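Local atomic coordinates of Cag-Z (Helicobacter pylori, PDB entry 1S2X), a protein that is of unknown function but is encoded by the cag pathogenicity island, which specifies a type IV secretion system. Residues 73-85 with 164-178. The protein carries 1 engineered substitution. Residues are numbered along the deposited sequence; the frame is centred on the assembly and turned at random.
Sequences FDAYYNYLNNLVL and FGKKLNEIVQDIGTK
Lys167 reaches across to two partners at once, Tyr77 and Asp74. CB lies against the ring rim, 3.6 Å from Tyr77 CE1. A bend about CG-CD (chi3 -69°) then brings CE above one ring face, offset toward the rim, and also close to Asp74 OD2. At the tip, NZ makes a cation-pi contact with that face, 4.3 Å from the centroid of the Tyr77 ring, and forms a salt bridge to Asp74 OD2 at 2.6 Å, approaching from above the carboxylate plane. One ammonium thus joins a carboxylate and an aromatic face.

Tyr77 is itself a knob, set among Phe164, Lys167, Glu170 and Ile171; with CG anti to the backbone N (chi1 -179°), its ring reaches over to helix 161-183, where CE1 meets Lys167 O edge-on. The interface is knobs-into-holes packing between parallel helices, the axes of segments 74-85 and 164-178 lying 10.4 Å apart and inclined by 8°, within the all-helical CagZ fold. Ile171 answers as a knob from the other side, its CD1 lying 3.6 Å from Leu80 CB. Farther along, Val84 enters the hole formed by Ile171, Asp174, Ile175 and Lys178, with CG2 3.8 Å from Ile175 CG1. Lys178 lines that hole with its CD while its NZ forms a salt bridge with Asp174 OD1 through the syn lone pair.

Helix 105-135 adjoins the buried side, touching Tyr76, Phe164, Leu168 and Ile175. There the methyls Leu80 CD1 and Leu168 CD1 are tightly packed at 3.4 Å. At the opposite end from Val84, Phe164 turns its ring toward Phe73, its CD2 pressed to 3.3 Å from Phe73 CB.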
loop_
_atom_site.group_PDB
_atom_site.type_symbol
_atom_site.label_atom_id
_atom_site.label_comp_id
_atom_site.label_asym_id
_atom_site.label_seq_id
_atom_site.Cartn_x
_atom_site.Cartn_y
_atom_site.Cartn_z
ATOM N N PHE A 73 10.623 -4.525 -1.486
ATOM C CA PHE A 73 9.407 -3.802 -1.144
ATOM C C PHE A 73 9.397 -2.442 -1.831
ATOM O O PHE A 73 8.331 -1.877 -2.052
ATOM C CB PHE A 73 9.299 -3.619 0.362
ATOM C CG PHE A 73 9.185 -4.932 1.122
ATOM C CD1 PHE A 73 8.524 -6.013 0.547
ATOM C CD2 PHE A 73 9.726 -5.039 2.386
ATOM C CE1 PHE A 73 8.414 -7.197 1.253
ATOM C CE2 PHE A 73 9.640 -6.244 3.074
ATOM C CZ PHE A 73 8.996 -7.321 2.499
ATOM N N ASP A 74 10.598 -1.969 -2.150
ATOM C CA ASP A 74 10.736 -0.704 -2.871
ATOM C C ASP A 74 9.799 -0.647 -4.071
ATOM O O ASP A 74 9.196 0.384 -4.384
ATOM C CB ASP A 74 12.204 -0.516 -3.272
ATOM C CG ASP A 74 13.071 -0.301 -2.026
ATOM O OD1 ASP A 74 14.273 -0.635 -2.050
ATOM O OD2 ASP A 74 12.536 0.198 -1.018
ATOM N N ALA A 75 9.640 -1.785 -4.753
ATOM C CA ALA A 75 8.742 -1.789 -5.914
ATOM C C ALA A 75 7.322 -1.422 -5.509
ATOM O O ALA A 75 6.663 -0.635 -6.193
ATOM C CB ALA A 75 8.761 -3.164 -6.553
ATOM N N TYR A 76 6.837 -1.993 -4.403
ATOM C CA TYR A 76 5.471 -1.698 -3.957
ATOM C C TYR A 76 5.355 -0.215 -3.588
ATOM O O TYR A 76 4.254 0.319 -3.709
ATOM C CB TYR A 76 5.015 -2.541 -2.761
ATOM C CG TYR A 76 5.085 -4.029 -2.994
ATOM C CD1 TYR A 76 5.386 -4.921 -1.973
ATOM C CD2 TYR A 76 4.848 -4.553 -4.263
ATOM C CE1 TYR A 76 5.450 -6.282 -2.208
ATOM C CE2 TYR A 76 4.912 -5.909 -4.503
ATOM C CZ TYR A 76 5.211 -6.771 -3.471
ATOM O OH TYR A 76 5.273 -8.126 -3.709
ATOM N N TYR A 77 6.464 0.364 -3.155
ATOM C CA TYR A 77 6.585 1.775 -2.819
ATOM C C TYR A 77 6.253 2.602 -4.063
ATOM O O TYR A 77 5.487 3.562 -3.995
ATOM C CB TYR A 77 7.977 2.155 -2.289
ATOM C CG TYR A 77 8.082 3.624 -1.920
ATOM C CD1 TYR A 77 7.445 4.108 -0.789
ATOM C CD2 TYR A 77 8.794 4.544 -2.682
ATOM C CE1 TYR A 77 7.513 5.436 -0.420
ATOM C CE2 TYR A 77 8.869 5.880 -2.327
ATOM C CZ TYR A 77 8.229 6.327 -1.191
ATOM O OH TYR A 77 8.282 7.650 -0.802
ATOM N N ASN A 78 6.848 2.184 -5.175
ATOM C CA ASN A 78 6.674 2.872 -6.452
ATOM C C ASN A 78 5.268 2.628 -7.006
ATOM O O ASN A 78 4.649 3.555 -7.538
ATOM C CB ASN A 78 7.725 2.455 -7.470
ATOM C CG ASN A 78 9.169 2.644 -7.052
ATOM O OD1 ASN A 78 9.554 3.452 -6.198
ATOM N ND2 ASN A 78 10.039 1.861 -7.687
ATOM N N TYR A 79 4.775 1.400 -6.869
ATOM C CA TYR A 79 3.413 1.099 -7.303
ATOM C C TYR A 79 2.442 2.088 -6.653
ATOM O O TYR A 79 1.650 2.742 -7.331
ATOM C CB TYR A 79 2.997 -0.343 -6.984
ATOM C CG TYR A 79 1.497 -0.534 -7.111
ATOM C CD1 TYR A 79 0.885 -0.615 -8.359
ATOM C CD2 TYR A 79 0.689 -0.625 -5.988
ATOM C CE1 TYR A 79 -0.483 -0.785 -8.470
ATOM C CE2 TYR A 79 -0.679 -0.792 -6.092
ATOM C CZ TYR A 79 -1.265 -0.871 -7.342
ATOM O OH TYR A 79 -2.632 -1.044 -7.441
ATOM N N LEU A 80 2.508 2.218 -5.330
ATOM C CA LEU A 80 1.614 3.137 -4.639
ATOM C C LEU A 80 1.805 4.588 -5.059
ATOM O O LEU A 80 0.797 5.286 -5.227
ATOM C CB LEU A 80 1.796 3.017 -3.123
ATOM C CG LEU A 80 1.242 1.688 -2.586
ATOM C CD1 LEU A 80 1.636 1.500 -1.135
ATOM C CD2 LEU A 80 -0.269 1.662 -2.803
ATOM N N ASN A 81 3.053 5.024 -5.215
ATOM C CA ASN A 81 3.280 6.404 -5.656
ATOM C C ASN A 81 2.647 6.635 -7.023
ATOM O O ASN A 81 1.955 7.625 -7.252
ATOM C CB ASN A 81 4.777 6.728 -5.686
ATOM C CG ASN A 81 5.056 8.201 -5.886
ATOM O OD1 ASN A 81 5.352 8.932 -4.931
ATOM N ND2 ASN A 81 4.971 8.667 -7.132
ATOM N N ASN A 82 2.880 5.730 -7.969
ATOM C CA ASN A 82 2.313 5.826 -9.304
ATOM C C ASN A 82 0.789 5.894 -9.268
ATOM O O ASN A 82 0.167 6.726 -9.917
ATOM C CB ASN A 82 2.720 4.624 -10.150
ATOM C CG ASN A 82 4.223 4.574 -10.356
ATOM O OD1 ASN A 82 4.929 5.483 -9.914
ATOM N ND2 ASN A 82 4.689 3.518 -11.016
ATOM N N LEU A 83 0.194 4.984 -8.499
ATOM C CA LEU A 83 -1.245 4.927 -8.328
ATOM C C LEU A 83 -1.808 6.208 -7.741
ATOM O O LEU A 83 -2.793 6.764 -8.216
ATOM C CB LEU A 83 -1.622 3.761 -7.388
ATOM C CG LEU A 83 -3.131 3.677 -7.114
ATOM C CD1 LEU A 83 -3.695 2.413 -7.737
ATOM C CD2 LEU A 83 -3.415 3.739 -5.624
ATOM N N VAL A 84 -1.179 6.674 -6.663
ATOM C CA VAL A 84 -1.633 7.888 -5.995
ATOM C C VAL A 84 -1.568 9.091 -6.935
ATOM O O VAL A 84 -2.504 9.896 -6.951
ATOM C CB VAL A 84 -0.814 8.175 -4.729
ATOM C CG1 VAL A 84 -1.086 9.575 -4.183
ATOM C CG2 VAL A 84 -1.131 7.112 -3.683
ATOM N N LEU A 85 -0.472 9.174 -7.681
ATOM C CA LEU A 85 -0.265 10.272 -8.614
ATOM C C LEU A 85 -1.342 10.253 -9.696
ATOM O O LEU A 85 -1.987 11.270 -9.960
ATOM C CB LEU A 85 1.137 10.196 -9.213
ATOM C CG LEU A 85 1.549 11.354 -10.128
ATOM C CD1 LEU A 85 1.564 12.673 -9.372
ATOM C CD2 LEU A 85 2.903 11.073 -10.755
ATOM N N PHE A 164 9.836 -0.208 5.464
ATOM C CA PHE A 164 8.838 -0.013 4.413
ATOM C C PHE A 164 7.657 0.761 5.004
ATOM O O PHE A 164 7.147 1.635 4.307
ATOM C CB PHE A 164 8.394 -1.341 3.813
ATOM C CG PHE A 164 7.369 -1.256 2.698
ATOM C CD1 PHE A 164 6.029 -1.518 2.946
ATOM C CD2 PHE A 164 7.744 -0.911 1.417
ATOM C CE1 PHE A 164 5.090 -1.444 1.933
ATOM C CE2 PHE A 164 6.813 -0.832 0.398
ATOM C CZ PHE A 164 5.481 -1.094 0.656
ATOM N N GLY A 165 7.255 0.443 6.227
ATOM C CA GLY A 165 6.159 1.092 6.943
ATOM C C GLY A 165 6.408 2.598 6.978
ATOM O O GLY A 165 5.523 3.368 6.592
ATOM N N LYS A 166 7.599 3.021 7.397
ATOM C CA LYS A 166 7.977 4.431 7.360
ATOM C C LYS A 166 7.697 5.017 5.979
ATOM O O LYS A 166 7.062 6.051 5.776
ATOM C CB LYS A 166 9.459 4.671 7.661
ATOM C CG LYS A 166 9.952 4.352 9.060
ATOM C CD LYS A 166 11.455 4.128 9.072
ATOM C CE LYS A 166 11.937 3.346 10.278
ATOM N NZ LYS A 166 11.342 3.832 11.554
ATOM N N LYS A 167 8.218 4.315 4.966
ATOM C CA LYS A 167 8.035 4.874 3.624
ATOM C C LYS A 167 6.555 4.905 3.276
ATOM O O LYS A 167 6.094 5.812 2.572
ATOM C CB LYS A 167 8.872 4.092 2.622
ATOM C CG LYS A 167 10.373 4.236 2.846
ATOM C CD LYS A 167 11.154 4.058 1.553
ATOM C CE LYS A 167 11.105 2.631 1.042
ATOM N NZ LYS A 167 11.441 2.531 -0.415
ATOM N N LEU A 168 5.790 3.934 3.781
ATOM C CA LEU A 168 4.358 3.943 3.492
ATOM C C LEU A 168 3.702 5.119 4.210
ATOM O O LEU A 168 2.757 5.710 3.689
ATOM C CB LEU A 168 3.689 2.641 3.917
ATOM C CG LEU A 168 2.984 1.800 2.860
ATOM C CD1 LEU A 168 3.770 1.758 1.559
ATOM C CD2 LEU A 168 2.758 0.382 3.375
ATOM N N ASN A 169 4.212 5.453 5.397
ATOM C CA ASN A 169 3.677 6.578 6.149
ATOM C C ASN A 169 3.829 7.897 5.396
ATOM O O ASN A 169 2.914 8.721 5.442
ATOM C CB ASN A 169 4.343 6.726 7.517
ATOM C CG ASN A 169 4.059 5.558 8.439
ATOM O OD1 ASN A 169 3.350 4.619 8.068
ATOM N ND2 ASN A 169 4.626 5.621 9.642
ATOM N N GLU A 170 4.949 8.121 4.726
ATOM C CA GLU A 170 5.140 9.319 3.918
ATOM C C GLU A 170 4.135 9.409 2.772
ATOM O O GLU A 170 3.647 10.489 2.429
ATOM C CB GLU A 170 6.549 9.360 3.324
ATOM C CG GLU A 170 7.645 9.307 4.375
ATOM C CD GLU A 170 9.019 9.219 3.723
ATOM O OE1 GLU A 170 9.112 8.596 2.646
ATOM O OE2 GLU A 170 9.971 9.794 4.294
ATOM N N ILE A 171 3.827 8.259 2.174
ATOM C CA ILE A 171 2.825 8.226 1.112
ATOM C C ILE A 171 1.434 8.560 1.644
ATOM O O ILE A 171 0.701 9.351 1.049
ATOM C CB ILE A 171 2.792 6.862 0.410
ATOM C CG1 ILE A 171 4.052 6.542 -0.407
ATOM C CG2 ILE A 171 1.550 6.751 -0.464
ATOM C CD1 ILE A 171 3.855 5.351 -1.319
ATOM N N VAL A 172 1.037 7.976 2.769
ATOM C CA VAL A 172 -0.263 8.314 3.347
ATOM C C VAL A 172 -0.311 9.810 3.658
ATOM O O VAL A 172 -1.360 10.459 3.618
ATOM C CB VAL A 172 -0.516 7.480 4.609
ATOM C CG1 VAL A 172 -1.626 8.056 5.472
ATOM C CG2 VAL A 172 -0.836 6.037 4.224
ATOM N N GLN A 173 0.861 10.354 3.976
ATOM C CA GLN A 173 0.952 11.762 4.347
ATOM C C GLN A 173 0.728 12.642 3.122
ATOM O O GLN A 173 0.103 13.697 3.207
ATOM C CB GLN A 173 2.293 12.104 5.004
ATOM C CG GLN A 173 2.268 11.978 6.522
ATOM C CD GLN A 173 3.588 12.278 7.195
ATOM O OE1 GLN A 173 4.507 11.453 7.185
ATOM N NE2 GLN A 173 3.698 13.468 7.804
ATOM N N ASP A 174 1.246 12.176 1.990
ATOM C CA ASP A 174 1.053 12.915 0.746
ATOM C C ASP A 174 -0.373 12.789 0.208
ATOM O O ASP A 174 -0.872 13.741 -0.407
ATOM C CB ASP A 174 2.059 12.437 -0.295
ATOM C CG ASP A 174 2.015 13.241 -1.578
ATOM O OD1 ASP A 174 1.545 12.650 -2.579
ATOM O OD2 ASP A 174 2.451 14.414 -1.581
ATOM N N ILE A 175 -1.019 11.650 0.414
ATOM C CA ILE A 175 -2.418 11.429 0.066
ATOM C C ILE A 175 -3.281 12.462 0.796
ATOM O O ILE A 175 -4.173 13.048 0.179
ATOM C CB ILE A 175 -2.885 10.016 0.432
ATOM C CG1 ILE A 175 -2.389 8.924 -0.528
ATOM C CG2 ILE A 175 -4.394 9.953 0.553
ATOM C CD1 ILE A 175 -2.633 7.520 -0.011
ATOM N N GLY A 176 -2.958 12.655 2.076
ATOM C CA GLY A 176 -3.586 13.624 2.956
ATOM C C GLY A 176 -3.428 15.047 2.457
ATOM O O GLY A 176 -4.351 15.868 2.510
ATOM N N THR A 177 -2.243 15.367 1.940
ATOM C CA THR A 177 -2.016 16.671 1.328
ATOM C C THR A 177 -2.678 16.819 -0.030
ATOM O O THR A 177 -3.072 17.916 -0.436
ATOM C CB THR A 177 -0.506 16.914 1.134
ATOM O OG1 THR A 177 0.079 16.798 2.428
ATOM C CG2 THR A 177 -0.251 18.314 0.603
ATOM N N LYS A 178 -2.791 15.699 -0.746
ATOM C CA LYS A 178 -3.436 15.772 -2.057
ATOM C C LYS A 178 -4.946 15.854 -1.859
ATOM O O LYS A 178 -5.677 16.454 -2.645
ATOM C CB LYS A 178 -3.029 14.585 -2.922
ATOM C CG LYS A 178 -1.654 14.708 -3.570
ATOM C CD LYS A 178 -1.261 13.406 -4.245
ATOM C CE LYS A 178 -0.316 13.625 -5.421
ATOM N NZ LYS A 178 1.110 13.682 -4.986
#